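Long-range contacts in GrgF (Penicillium sp. sh18, PDB 6LZH), which acts as a polyketide transferase in gregatin A biosynthesis, joining two polyketide chains by what is probably a Claisen condensation on an alpha/beta hydrolase fold: residues D17-R22 with D67-G72; A124-K129 with Q225-T230; D240-T245 with K267-W272. All coordinates share one frame; numbering follows the deposited sequence.

Contact 1: residues D17-R22 with D67-G72; sequences DGLTLR and DPRGIG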
loop_
_atom_site.group_PDB
_atom_site.type_symbol
_atom_site.label_atom_id
_atom_site.label_comp_id
_atom_site.label_asym_id
_atom_site.label_seq_id
_atom_site.Cartn_x
_atom_site.Cartn_y
_atom_site.Cartn_z
ATOM N N ASP A 17 -2.681 -12.490 -7.848
ATOM C CA ASP A 17 -2.172 -11.746 -8.992
ATOM C C ASP A 17 -1.353 -12.613 -9.946
ATOM O O ASP A 17 -0.566 -12.076 -10.733
ATOM C CB ASP A 17 -1.368 -10.511 -8.542
ATOM C CG ASP A 17 -0.520 -10.751 -7.297
ATOM O OD1 ASP A 17 -0.354 -11.905 -6.859
ATOM O OD2 ASP A 17 -0.001 -9.751 -6.750
ATOM N N GLY A 18 -1.543 -13.935 -9.917
ATOM C CA GLY A 18 -1.056 -14.794 -10.978
ATOM C C GLY A 18 0.354 -15.325 -10.853
ATOM O O GLY A 18 0.865 -15.896 -11.825
ATOM N N LEU A 19 1.002 -15.170 -9.707
ATOM C CA LEU A 19 2.361 -15.663 -9.541
ATOM C C LEU A 19 2.362 -17.061 -8.938
ATOM O O LEU A 19 1.477 -17.411 -8.156
ATOM C CB LEU A 19 3.157 -14.739 -8.618
ATOM C CG LEU A 19 3.149 -13.271 -9.020
ATOM C CD1 LEU A 19 3.605 -12.444 -7.865
ATOM C CD2 LEU A 19 4.062 -13.091 -10.206
ATOM N N THR A 20 3.394 -17.843 -9.276
ATOM C CA THR A 20 3.693 -19.084 -8.575
ATOM C C THR A 20 4.736 -18.803 -7.501
ATOM O O THR A 20 5.832 -18.329 -7.803
ATOM C CB THR A 20 4.222 -20.157 -9.529
ATOM O OG1 THR A 20 3.231 -20.470 -10.509
ATOM C CG2 THR A 20 4.551 -21.414 -8.753
ATOM N N LEU A 21 4.392 -19.080 -6.254
ATOM C CA LEU A 21 5.344 -19.036 -5.156
ATOM C C LEU A 21 5.730 -20.460 -4.812
ATOM O O LEU A 21 4.890 -21.361 -4.863
ATOM C CB LEU A 21 4.743 -18.363 -3.923
ATOM C CG LEU A 21 4.172 -16.956 -4.118
ATOM C CD1 LEU A 21 3.814 -16.365 -2.761
ATOM C CD2 LEU A 21 5.152 -16.053 -4.871
ATOM N N ARG A 22 6.985 -20.661 -4.447
ATOM C CA ARG A 22 7.489 -22.009 -4.217
ATOM C C ARG A 22 8.104 -22.105 -2.836
ATOM O O ARG A 22 8.631 -21.124 -2.301
ATOM C CB ARG A 22 8.517 -22.399 -5.302
ATOM C CG ARG A 22 7.915 -22.381 -6.715
ATOM C CD ARG A 22 8.880 -22.780 -7.844
ATOM N NE ARG A 22 8.182 -22.770 -9.135
ATOM C CZ ARG A 22 7.987 -21.681 -9.881
ATOM N NH1 ARG A 22 8.459 -20.503 -9.504
ATOM N NH2 ARG A 22 7.323 -21.770 -11.026
ATOM N N ASP A 67 9.335 -19.013 -0.470
ATOM C CA ASP A 67 10.061 -17.838 -0.929
ATOM C C ASP A 67 9.047 -16.776 -1.323
ATOM O O ASP A 67 8.138 -17.068 -2.117
ATOM C CB ASP A 67 10.979 -18.170 -2.118
ATOM C CG ASP A 67 12.216 -18.960 -1.706
ATOM O OD1 ASP A 67 12.794 -18.649 -0.650
ATOM O OD2 ASP A 67 12.639 -19.869 -2.448
ATOM N N PRO A 68 9.115 -15.577 -0.752
ATOM C CA PRO A 68 8.202 -14.509 -1.171
ATOM C C PRO A 68 8.416 -14.161 -2.637
ATOM O O PRO A 68 9.382 -14.580 -3.278
ATOM C CB PRO A 68 8.571 -13.336 -0.253
ATOM C CG PRO A 68 9.269 -13.971 0.919
ATOM C CD PRO A 68 9.991 -15.156 0.358
ATOM N N ARG A 69 7.472 -13.392 -3.174
ATOM C CA ARG A 69 7.568 -12.904 -4.538
ATOM C C ARG A 69 8.948 -12.334 -4.830
ATOM O O ARG A 69 9.479 -11.537 -4.052
ATOM C CB ARG A 69 6.515 -11.817 -4.762
ATOM C CG ARG A 69 6.315 -11.497 -6.217
ATOM C CD ARG A 69 7.200 -10.376 -6.701
ATOM N NE ARG A 69 6.763 -9.071 -6.230
ATOM C CZ ARG A 69 7.405 -7.946 -6.517
ATOM N NH1 ARG A 69 6.956 -6.777 -6.061
ATOM N NH2 ARG A 69 8.511 -7.997 -7.252
ATOM N N GLY A 70 9.508 -12.721 -5.976
ATOM C CA GLY A 70 10.739 -12.110 -6.452
ATOM C C GLY A 70 11.981 -12.573 -5.728
ATOM O O GLY A 70 13.031 -11.945 -5.848
ATOM N N ILE A 71 11.888 -13.653 -4.962
ATOM C CA ILE A 71 12.971 -14.122 -4.109
ATOM C C ILE A 71 13.155 -15.614 -4.344
ATOM O O ILE A 71 12.175 -16.326 -4.579
ATOM C CB ILE A 71 12.649 -13.839 -2.619
ATOM C CG1 ILE A 71 12.546 -12.332 -2.357
ATOM C CG2 ILE A 71 13.648 -14.507 -1.699
ATOM C CD1 ILE A 71 13.885 -11.642 -2.179
ATOM N N GLY A 72 14.408 -16.083 -4.303
ATOM C CA GLY A 72 14.651 -17.519 -4.244
ATOM C C GLY A 72 14.082 -18.230 -5.457
ATOM O O GLY A 72 14.317 -17.831 -6.600
#
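R22, whose carbonyl meets D67 across the contact, carries its guanidinium flat against T20: the methyl CG2 of T20 lies 3.5 Å above the plane of the R22 guanidinium, over its centre. Two salt bridges hold this group, NE to E12 and NH1 to D75, and the side chain leads away from D67-G72. What crosses over is the R22 backbone. D67 N donates to R22 O at 2.9 Å with an N-H...O angle of 172°, continuing the antiparallel pairing of strands 20-26 and 62-66. The return bond is replaced by a relay, in which S74 OG receives R22 N and donates to D67 O.

The other touches are van der Waals contacts. CD2 of L21 rests on the R69 backbone where the second segment turns, 3.9 Å from R69 N. Further out, CD1 of L19 packs tightly on the aliphatic part of R69, 3.3 Å from its CG. R69 starts with CG anti to the backbone N (chi1 -166°) and then bends twice; it crosses the end of L19 at an angle, while NE goes on to Q86 and NH1 to D81. Residues P68-I71 form a type II turn with G70 at its positive-phi corner, closed by a weak bond from I71 N to P68 O at 3.2 Å. D67 OD2 ties the start of this loop to K45 and to A73 N.

The leucines pack between the strands and helix 84-99: L21 touches F13 of strand 9-14 and H90 of the helix, L19 touches Q86 and H90, and P68 reaches Q87 on that same helix.

Contact 2: residues A124-K129 with Q225-T230; sequences AAAFDK and QYISPT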
loop_
_atom_site.group_PDB
_atom_site.type_symbol
_atom_site.label_atom_id
_atom_site.label_comp_id
_atom_site.label_asym_id
_atom_site.label_seq_id
_atom_site.Cartn_x
_atom_site.Cartn_y
_atom_site.Cartn_z
ATOM N N ALA A 124 -0.795 -9.443 7.905
ATOM C CA ALA A 124 -1.732 -10.452 7.415
ATOM C C ALA A 124 -2.718 -10.850 8.508
ATOM O O ALA A 124 -3.915 -11.028 8.242
ATOM C CB ALA A 124 -0.968 -11.670 6.890
ATOM N N ALA A 125 -2.239 -10.964 9.760
ATOM C CA ALA A 125 -3.143 -11.271 10.868
ATOM C C ALA A 125 -4.130 -10.135 11.111
ATOM O O ALA A 125 -5.224 -10.364 11.641
ATOM C CB ALA A 125 -2.343 -11.535 12.144
ATOM N N ALA A 126 -3.753 -8.913 10.748
ATOM C CA ALA A 126 -4.669 -7.784 10.907
ATOM C C ALA A 126 -5.899 -7.941 10.025
ATOM O O ALA A 126 -6.978 -7.449 10.366
ATOM C CB ALA A 126 -3.942 -6.475 10.569
ATOM N N PHE A 127 -5.753 -8.603 8.879
ATOM C CA PHE A 127 -6.801 -8.615 7.870
ATOM C C PHE A 127 -7.528 -9.946 7.749
ATOM O O PHE A 127 -8.682 -9.962 7.290
ATOM C CB PHE A 127 -6.209 -8.252 6.495
ATOM C CG PHE A 127 -5.509 -6.922 6.463
ATOM C CD1 PHE A 127 -6.084 -5.808 7.065
ATOM C CD2 PHE A 127 -4.281 -6.779 5.825
ATOM C CE1 PHE A 127 -5.440 -4.566 7.044
ATOM C CE2 PHE A 127 -3.645 -5.542 5.787
ATOM C CZ PHE A 127 -4.233 -4.433 6.410
ATOM N N ASP A 128 -6.907 -11.050 8.160
ATOM C CA ASP A 128 -7.400 -12.383 7.812
ATOM C C ASP A 128 -7.813 -13.138 9.071
ATOM O O ASP A 128 -6.981 -13.767 9.732
ATOM C CB ASP A 128 -6.333 -13.148 7.029
ATOM C CG ASP A 128 -6.839 -14.476 6.498
ATOM O OD1 ASP A 128 -8.048 -14.768 6.674
ATOM O OD2 ASP A 128 -6.021 -15.223 5.907
ATOM N N LYS A 129 -9.109 -13.124 9.380
ATOM C CA LYS A 129 -9.595 -13.806 10.578
ATOM C C LYS A 129 -9.668 -15.324 10.427
ATOM O O LYS A 129 -10.092 -15.998 11.373
ATOM C CB LYS A 129 -10.973 -13.243 10.971
ATOM C CG LYS A 129 -10.908 -11.791 11.369
ATOM C CD LYS A 129 -9.967 -11.599 12.546
ATOM C CE LYS A 129 -9.452 -10.171 12.592
ATOM N NZ LYS A 129 -7.971 -10.082 12.545
ATOM N N GLN A 225 -3.587 -2.600 15.295
ATOM C CA GLN A 225 -4.716 -2.562 16.219
ATOM C C GLN A 225 -5.870 -3.439 15.754
ATOM O O GLN A 225 -6.725 -3.799 16.572
ATOM C CB GLN A 225 -5.199 -1.120 16.426
ATOM C CG GLN A 225 -5.891 -0.518 15.232
ATOM C CD GLN A 225 -4.942 0.291 14.357
ATOM O OE1 GLN A 225 -3.744 -0.028 14.251
ATOM N NE2 GLN A 225 -5.464 1.361 13.745
ATOM N N TYR A 226 -5.894 -3.822 14.476
ATOM C CA TYR A 226 -6.952 -4.675 13.939
ATOM C C TYR A 226 -6.674 -6.162 14.092
ATOM O O TYR A 226 -7.519 -6.984 13.714
ATOM C CB TYR A 226 -7.184 -4.371 12.461
ATOM C CG TYR A 226 -7.507 -2.915 12.160
ATOM C CD1 TYR A 226 -8.509 -2.244 12.847
ATOM C CD2 TYR A 226 -6.812 -2.228 11.187
ATOM C CE1 TYR A 226 -8.820 -0.931 12.564
ATOM C CE2 TYR A 226 -7.108 -0.905 10.897
ATOM C CZ TYR A 226 -8.113 -0.262 11.589
ATOM O OH TYR A 226 -8.405 1.059 11.298
ATOM N N ILE A 227 -5.508 -6.551 14.595
ATOM C CA ILE A 227 -5.261 -7.977 14.761
ATOM C C ILE A 227 -6.272 -8.574 15.732
ATOM O O ILE A 227 -6.897 -9.601 15.452
ATOM C CB ILE A 227 -3.811 -8.217 15.210
ATOM C CG1 ILE A 227 -2.834 -7.744 14.123
ATOM C CG2 ILE A 227 -3.608 -9.698 15.574
ATOM C CD1 ILE A 227 -1.395 -7.625 14.604
ATOM N N SER A 228 -6.474 -7.926 16.873
ATOM C CA SER A 228 -7.384 -8.494 17.858
ATOM C C SER A 228 -8.778 -8.633 17.242
ATOM O O SER A 228 -9.243 -7.727 16.543
ATOM C CB SER A 228 -7.446 -7.633 19.119
ATOM O OG SER A 228 -8.547 -7.995 19.939
ATOM N N PRO A 229 -9.499 -9.729 17.518
ATOM C CA PRO A 229 -9.190 -10.669 18.601
ATOM C C PRO A 229 -8.315 -11.883 18.255
ATOM O O PRO A 229 -8.289 -12.832 19.059
ATOM C CB PRO A 229 -10.577 -11.125 19.045
ATOM C CG PRO A 229 -11.363 -11.136 17.753
ATOM C CD PRO A 229 -10.823 -9.986 16.921
ATOM N N THR A 230 -7.614 -11.858 17.121
ATOM C CA THR A 230 -6.683 -12.937 16.786
ATOM C C THR A 230 -5.477 -12.904 17.718
ATOM O O THR A 230 -4.731 -11.920 17.709
ATOM C CB THR A 230 -6.201 -12.816 15.341
ATOM O OG1 THR A 230 -7.312 -12.908 14.436
ATOM C CG2 THR A 230 -5.177 -13.923 15.037
HETATM O O HOH W 1 -8.649 -14.971 14.299
#
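A125 meets I227 near the end of helix 116-127, with its CB 4.1 Å from I227 CG2. One residue on, A126 takes the other branch of the isoleucine: CG1 of I227 lies 3.9 Å from A126 CB and slightly closer, 3.7 Å, to A126 N. The two branches thus straddle the junction of the alanines, with CG2 anti to the I227 backbone N and CG1 beside it (chi1 -63°). A126 CB also approaches Y226 CB and lies against one face of the F127 ring, offset toward its rim. The F127 ring meets the second subunit, where it makes an edge-to-face stack with Y213 of that chain.

K129 folds back under the helix end, bent at chi2 and chi4, and brings its ammonium to the loop carbonyls. NZ donates to I227 O at 3.1 Å, tilted 33° from the carbonyl plane, and more weakly to Y226 O at 3.3 Å and T230 OG1 at 3.5 Å. I227 O is gripped twice, because T230 N reaches it from the opposite face at 2.9 Å. This second bond closes a type VI turn, I227-T230, around the cis peptide before P229.

Helix 116-127 is the one that follows the nucleophile-bearing strand in the alpha/beta hydrolase fold; here its far end, away from the active site, is fastened to the loop leading into strand 232-237.

Contact 3: residues D240-T245 with K267-W272; sequences DVSCPT and KGHLDW
The backbones at D240 and G268 come within 4.1 Å, CA to CA, and a water between them accepts from V241 N and H269 N. H269 ND1 donates to D240 OD2 at 2.6 Å, with an N-H...O angle of 162°. The bond uses the syn lone pair of OD2 and lies in the imidazole plane, although carboxylate and ring planes are 48° apart. The two side chains leave their loops in roughly the same direction and cross at a slant; with CG anti to the backbone N (chi1 -162°), D240 brings OD2 to the ring edge.

D240 and H269 are active-site residues, and with C115 their geometry is consistent with a Cys-His-Asp catalytic triad, the C115 side chain lying about 3 Å from that of H269 on what looks like the nucleophile elbow.

D240 OD1 is held in an Asx motif: C243 N donates at 2.8 Å from above the carboxylate plane, and S242 N adds a weak bond. The same turn brings C243 SG obliquely beside the imidazole, 3.2 Å from H269 CE1, while S242 CB packs on H269 CB at 3.7 Å. Q248 reaches D240 OD2 weakly, and M192 of helix 187-198 touches S242 and H269.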
loop_
_atom_site.group_PDB
_atom_site.type_symbol
_atom_site.label_atom_id
_atom_site.label_comp_id
_atom_site.label_asym_id
_atom_site.label_seq_id
_atom_site.Cartn_x
_atom_site.Cartn_y
_atom_site.Cartn_z
ATOM N N ASP A 240 18.243 -5.616 20.639
ATOM C CA ASP A 240 18.170 -5.588 19.181
ATOM C C ASP A 240 18.523 -4.177 18.719
ATOM O O ASP A 240 17.754 -3.237 18.932
ATOM C CB ASP A 240 16.779 -6.005 18.685
ATOM C CG ASP A 240 16.786 -6.414 17.211
ATOM O OD1 ASP A 240 17.629 -5.874 16.438
ATOM O OD2 ASP A 240 15.955 -7.276 16.816
ATOM N N VAL A 241 19.692 -4.031 18.095
ATOM C CA VAL A 241 20.107 -2.750 17.545
ATOM C C VAL A 241 19.910 -2.677 16.037
ATOM O O VAL A 241 20.048 -1.588 15.459
ATOM C CB VAL A 241 21.573 -2.442 17.925
ATOM C CG1 VAL A 241 21.670 -2.237 19.437
ATOM C CG2 VAL A 241 22.500 -3.565 17.487
ATOM N N SER A 242 19.549 -3.786 15.392
ATOM C CA SER A 242 19.264 -3.858 13.963
ATOM C C SER A 242 17.805 -3.518 13.663
ATOM O O SER A 242 17.521 -2.667 12.815
ATOM C CB SER A 242 19.608 -5.254 13.431
ATOM O OG SER A 242 20.972 -5.554 13.679
ATOM N N CYS A 243 16.873 -4.195 14.339
ATOM C CA CYS A 243 15.462 -3.827 14.393
ATOM C C CYS A 243 15.247 -3.289 15.798
ATOM O O CYS A 243 14.928 -4.065 16.709
ATOM C CB CYS A 243 14.542 -5.027 14.154
ATOM S SG CYS A 243 14.498 -5.689 12.511
ATOM N N PRO A 244 15.398 -1.960 16.028
ATOM C CA PRO A 244 15.415 -1.421 17.401
ATOM C C PRO A 244 14.349 -2.007 18.323
ATOM O O PRO A 244 13.161 -2.002 18.005
ATOM C CB PRO A 244 15.193 0.079 17.174
ATOM C CG PRO A 244 15.885 0.338 15.841
ATOM C CD PRO A 244 15.635 -0.914 15.015
ATOM N N THR A 245 14.789 -2.542 19.458
ATOM C CA THR A 245 13.852 -3.028 20.473
ATOM C C THR A 245 12.773 -1.992 20.781
ATOM O O THR A 245 11.598 -2.341 20.960
ATOM C CB THR A 245 14.631 -3.414 21.739
ATOM O OG1 THR A 245 15.566 -4.458 21.424
ATOM C CG2 THR A 245 13.693 -3.891 22.860
ATOM N N LYS A 267 19.893 -10.734 24.281
ATOM C CA LYS A 267 20.084 -11.136 22.897
ATOM C C LYS A 267 19.823 -9.977 21.953
ATOM O O LYS A 267 18.982 -9.108 22.220
ATOM C CB LYS A 267 19.168 -12.309 22.536
ATOM C CG LYS A 267 19.318 -13.521 23.462
ATOM C CD LYS A 267 20.762 -14.003 23.518
ATOM C CE LYS A 267 20.889 -15.204 24.442
ATOM N NZ LYS A 267 22.288 -15.717 24.480
ATOM N N GLY A 268 20.562 -9.981 20.844
ATOM C CA GLY A 268 20.359 -9.051 19.755
ATOM C C GLY A 268 19.506 -9.655 18.659
ATOM O O GLY A 268 18.805 -10.654 18.860
ATOM N N HIS A 269 19.605 -9.061 17.463
ATOM C CA HIS A 269 18.662 -9.356 16.388
ATOM C C HIS A 269 18.773 -10.789 15.906
ATOM O O HIS A 269 17.773 -11.391 15.498
ATOM C CB HIS A 269 18.887 -8.423 15.200
ATOM C CG HIS A 269 17.817 -8.529 14.159
ATOM N ND1 HIS A 269 16.486 -8.285 14.432
ATOM C CD2 HIS A 269 17.880 -8.869 12.849
ATOM C CE1 HIS A 269 15.776 -8.471 13.333
ATOM N NE2 HIS A 269 16.599 -8.809 12.355
ATOM N N LEU A 270 19.976 -11.335 15.916
ATOM C CA LEU A 270 20.274 -12.648 15.370
ATOM C C LEU A 270 20.903 -13.595 16.370
ATOM O O LEU A 270 20.650 -14.802 16.301
ATOM C CB LEU A 270 21.245 -12.505 14.192
ATOM C CG LEU A 270 21.055 -13.395 12.976
ATOM C CD1 LEU A 270 19.749 -13.005 12.325
ATOM C CD2 LEU A 270 22.237 -13.202 12.018
ATOM N N ASP A 271 21.733 -13.087 17.285
ATOM C CA ASP A 271 22.554 -13.962 18.114
ATOM C C ASP A 271 21.739 -14.800 19.085
ATOM O O ASP A 271 22.305 -15.688 19.742
ATOM C CB ASP A 271 23.624 -13.150 18.858
ATOM C CG ASP A 271 23.053 -12.005 19.674
ATOM O OD1 ASP A 271 22.035 -12.207 20.379
ATOM O OD2 ASP A 271 23.652 -10.906 19.636
ATOM N N TRP A 272 20.426 -14.582 19.175
ATOM C CA TRP A 272 19.621 -15.519 19.947
ATOM C C TRP A 272 19.671 -16.930 19.360
ATOM O O TRP A 272 19.338 -17.888 20.065
ATOM C CB TRP A 272 18.169 -15.022 20.046
ATOM C CG TRP A 272 17.519 -14.834 18.730
ATOM C CD1 TRP A 272 17.444 -13.677 18.009
ATOM C CD2 TRP A 272 16.853 -15.837 17.950
ATOM N NE1 TRP A 272 16.782 -13.901 16.826
ATOM C CE2 TRP A 272 16.406 -15.219 16.770
ATOM C CE3 TRP A 272 16.596 -17.198 18.138
ATOM C CZ2 TRP A 272 15.711 -15.920 15.772
ATOM C CZ3 TRP A 272 15.905 -17.891 17.144
ATOM C CH2 TRP A 272 15.469 -17.250 15.989
HETATM O O HOH W 2 21.059 -6.607 17.356
#

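Overall arrangement
Followed from the N terminus, the three contacts come strictly in series: each closes before the next opens, so none nests in or crosses another. Contact 1 closes the loop that runs from strand 20-26 through strand 32-38 and helix 49-58 to the end of strand 62-66, at the antiparallel side of the main sheet. Contact 2 spans 95 residues, including helices 150-165, 187-198 and 209-216, and joins helix 116-127 to the approach to strand 232-237. Contact 3 is a short closure between the loops after strands 232-237 and 259-264. Contacts 1 and 3 lie on opposite sides of the chain's centre, their own centres about 28 Å apart.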